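PDB 1DDZ: carbonic anhydrase from Porphyridium purpureum, which probably catalyses the reversible hydration of carbon dioxide to hydrogencarbonate and a proton, as a zinc-dependent beta-class carbonic anhydrase. Local coordinates for residues V112-V117 with T194-D199. Residues are numbered along the deposited sequence; the frame is centred on the assembly and turned at random.
Sequences VLQYAV and TSIVQD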
ATOM      1  N   VAL A 112     -10.260   4.348   5.386  1.00  7.00           N
ATOM      2  CA  VAL A 112     -10.850   4.881   6.616  1.00 10.39           C
ATOM      3  C   VAL A 112     -11.350   6.325   6.357  1.00 13.46           C
ATOM      4  O   VAL A 112     -12.448   6.723   6.776  1.00 13.43           O
ATOM      5  CB  VAL A 112      -9.853   4.879   7.791  1.00 12.50           C
ATOM      6  CG1 VAL A 112     -10.373   5.762   8.927  1.00 19.75           C
ATOM      7  CG2 VAL A 112      -9.698   3.490   8.328  1.00 16.85           C
ATOM      8  N   LEU A 113     -10.538   7.105   5.645  1.00 16.08           N
ATOM      9  CA  LEU A 113     -10.880   8.483   5.262  1.00 13.69           C
ATOM     10  C   LEU A 113     -12.185   8.532   4.426  1.00 11.50           C
ATOM     11  O   LEU A 113     -13.094   9.291   4.733  1.00 11.92           O
ATOM     12  CB  LEU A 113      -9.751   9.080   4.404  1.00 11.43           C
ATOM     13  CG  LEU A 113      -9.316  10.550   4.527  1.00 11.47           C
ATOM     14  CD1 LEU A 113      -8.747  11.040   3.166  1.00  9.80           C
ATOM     15  CD2 LEU A 113     -10.418  11.441   5.017  1.00  7.00           C
ATOM     16  N   GLN A 114     -12.230   7.755   3.344  1.00  9.28           N
ATOM     17  CA  GLN A 114     -13.382   7.730   2.485  1.00  8.86           C
ATOM     18  C   GLN A 114     -14.632   7.254   3.225  1.00 13.77           C
ATOM     19  O   GLN A 114     -15.712   7.808   3.034  1.00 14.28           O
ATOM     20  CB  GLN A 114     -13.123   6.895   1.243  1.00  7.00           C
ATOM     21  CG  GLN A 114     -14.250   7.069   0.221  1.00  8.63           C
ATOM     22  CD  GLN A 114     -13.909   6.519  -1.136  1.00 12.75           C
ATOM     23  OE1 GLN A 114     -13.531   5.363  -1.270  1.00 19.18           O
ATOM     24  NE2 GLN A 114     -14.053   7.345  -2.161  1.00 18.04           N
ATOM     25  N   TYR A 115     -14.484   6.258   4.088  1.00 13.50           N
ATOM     26  CA  TYR A 115     -15.621   5.760   4.857  1.00 13.81           C
ATOM     27  C   TYR A 115     -16.119   6.901   5.755  1.00 16.71           C
ATOM     28  O   TYR A 115     -17.303   7.236   5.739  1.00 16.21           O
ATOM     29  CB  TYR A 115     -15.211   4.550   5.709  1.00 11.10           C
ATOM     30  CG  TYR A 115     -16.365   3.877   6.406  1.00 11.40           C
ATOM     31  CD1 TYR A 115     -17.163   2.947   5.732  1.00 11.41           C
ATOM     32  CD2 TYR A 115     -16.655   4.153   7.740  1.00 11.08           C
ATOM     33  CE1 TYR A 115     -18.226   2.300   6.373  1.00 17.09           C
ATOM     34  CE2 TYR A 115     -17.714   3.518   8.398  1.00 15.31           C
ATOM     35  CZ  TYR A 115     -18.500   2.588   7.708  1.00 19.90           C
ATOM     36  OH  TYR A 115     -19.551   1.948   8.341  1.00 18.79           O
ATOM     37  N   ALA A 116     -15.207   7.529   6.493  1.00 15.26           N
ATOM     38  CA  ALA A 116     -15.548   8.640   7.380  1.00 13.87           C
ATOM     39  C   ALA A 116     -16.221   9.794   6.630  1.00 17.27           C
ATOM     40  O   ALA A 116     -17.236  10.333   7.080  1.00 15.91           O
ATOM     41  CB  ALA A 116     -14.285   9.156   8.101  1.00 13.84           C
ATOM     42  N   VAL A 117     -15.676  10.159   5.475  1.00 19.66           N
ATOM     43  CA  VAL A 117     -16.217  11.268   4.686  1.00 17.60           C
ATOM     44  C   VAL A 117     -17.485  10.965   3.874  1.00 18.80           C
ATOM     45  O   VAL A 117     -18.444  11.731   3.919  1.00 19.94           O
ATOM     46  CB  VAL A 117     -15.115  11.871   3.765  1.00 17.50           C
ATOM     47  CG1 VAL A 117     -15.692  12.982   2.877  1.00 11.64           C
ATOM     48  CG2 VAL A 117     -13.946  12.411   4.629  1.00 14.46           C
ATOM     49  N   THR A 194      -5.788  14.504  -0.563  1.00  8.58           N
ATOM     50  CA  THR A 194      -6.415  13.270  -1.057  1.00  9.56           C
ATOM     51  C   THR A 194      -7.543  13.593  -2.021  1.00 10.76           C
ATOM     52  O   THR A 194      -8.187  14.651  -1.907  1.00 12.67           O
ATOM     53  CB  THR A 194      -7.052  12.423   0.073  1.00  7.11           C
ATOM     54  OG1 THR A 194      -8.086  13.183   0.704  1.00  7.00           O
ATOM     55  CG2 THR A 194      -6.000  11.977   1.101  1.00  7.35           C
ATOM     56  N   SER A 195      -7.830  12.663  -2.928  1.00 12.07           N
ATOM     57  CA  SER A 195      -8.924  12.847  -3.886  1.00 10.50           C
ATOM     58  C   SER A 195     -10.243  13.003  -3.098  1.00 11.78           C
ATOM     59  O   SER A 195     -11.101  13.805  -3.419  1.00 10.95           O
ATOM     60  CB  SER A 195      -8.998  11.637  -4.826  1.00  9.63           C
ATOM     61  OG  SER A 195      -8.999  10.415  -4.100  1.00 11.14           O
ATOM     62  N   ILE A 196     -10.326  12.291  -1.980  1.00 13.01           N
ATOM     63  CA  ILE A 196     -11.493  12.289  -1.102  1.00 12.84           C
ATOM     64  C   ILE A 196     -11.814  13.691  -0.557  1.00 13.14           C
ATOM     65  O   ILE A 196     -12.923  14.188  -0.730  1.00 10.66           O
ATOM     66  CB  ILE A 196     -11.272  11.287   0.060  1.00  8.45           C
ATOM     67  CG1 ILE A 196     -11.058   9.880  -0.511  1.00  7.00           C
ATOM     68  CG2 ILE A 196     -12.416  11.354   1.043  1.00  7.00           C
ATOM     69  CD1 ILE A 196     -10.207   9.000   0.342  1.00  7.00           C
ATOM     70  N   VAL A 197     -10.836  14.336   0.080  1.00 13.49           N
ATOM     71  CA  VAL A 197     -11.056  15.672   0.612  1.00 11.72           C
ATOM     72  C   VAL A 197     -11.150  16.725  -0.512  1.00 15.12           C
ATOM     73  O   VAL A 197     -11.920  17.689  -0.391  1.00 14.99           O
ATOM     74  CB  VAL A 197     -10.007  16.036   1.647  1.00 11.65           C
ATOM     75  CG1 VAL A 197     -10.230  17.445   2.158  1.00  9.91           C
ATOM     76  CG2 VAL A 197     -10.059  15.057   2.798  1.00  7.00           C
ATOM     77  N   GLN A 198     -10.417  16.535  -1.612  1.00 10.62           N
ATOM     78  CA  GLN A 198     -10.527  17.475  -2.732  1.00 14.41           C
ATOM     79  C   GLN A 198     -11.928  17.383  -3.375  1.00 14.63           C
ATOM     80  O   GLN A 198     -12.571  18.396  -3.621  1.00 15.73           O
ATOM     81  CB  GLN A 198      -9.430  17.245  -3.781  1.00 10.71           C
ATOM     82  CG  GLN A 198      -8.049  17.725  -3.332  1.00  7.82           C
ATOM     83  CD  GLN A 198      -7.976  19.244  -3.086  1.00 10.12           C
ATOM     84  OE1 GLN A 198      -8.102  20.030  -4.007  1.00 16.05           O
ATOM     85  NE2 GLN A 198      -7.728  19.645  -1.848  1.00  7.00           N
ATOM     86  N   ASP A 199     -12.438  16.172  -3.552  1.00 13.43           N
ATOM     87  CA  ASP A 199     -13.769  15.996  -4.122  1.00 14.47           C
ATOM     88  C   ASP A 199     -14.833  16.604  -3.210  1.00  9.38           C
ATOM     89  O   ASP A 199     -15.667  17.369  -3.644  1.00 13.39           O
ATOM     90  CB  ASP A 199     -14.068  14.510  -4.326  1.00 16.22           C
ATOM     91  CG  ASP A 199     -13.296  13.909  -5.460  1.00 14.76           C
ATOM     92  OD1 ASP A 199     -12.865  14.645  -6.373  1.00 18.96           O
ATOM     93  OD2 ASP A 199     -13.144  12.675  -5.438  1.00 25.20           O
TER
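Gln-114 and Ile-196 touch where two helix segments, 112-117 and 195-199, run side by side at 27° with their axes 10.0 Å apart at closest approach. These two residues are also the nearest pair in the register, their CA atoms 6.1 Å apart. Ile-196 touches all three of Leu-113, Gln-114 and Val-117, and its two branches divide the work. With its CG1 anti to the carbonyl carbon (chi1 -60°), the longer arm carries Ile-196 CD1 to within 3.7 Å of Gln-114 CB and also against Leu-113 CD1; Ile-196 CG2, anti to the backbone N, faces the valine, 3.9 Å from Val-117 CB. Leu-113 and Thr-194 extend tip to tip, bringing Leu-113 CD1 3.3 Å from Thr-194 OG1, and Leu-113 CD1 also lies 4.2 Å from Val-197 CG2. Thr-194 is the N-cap of its helix: Thr-194 OG1 accepts from Val-197 N over 3.0 Å in a nearly straight bond (171°), and it also hydrogen-bonds to Val-191 O. Gln-114 contributes aliphatic carbon here, while its OE1 is bonded to the backbone N atoms of Leu-401 and Ile-402. Leu-113 also packs on Leu-70 of strand 69-74, which places helix 107-119 against the mixed sheet of this beta-class carbonic anhydrase domain; the contact lies away from the zinc sites. Every touching residue is buried, and the joint is van der Waals packing, mostly apolar; the buried Thr-194 OG1, though it abuts the Leu-113 methyl, has its polar needs met by Val-197 N and Val-191 O, around the start of helix 195-202.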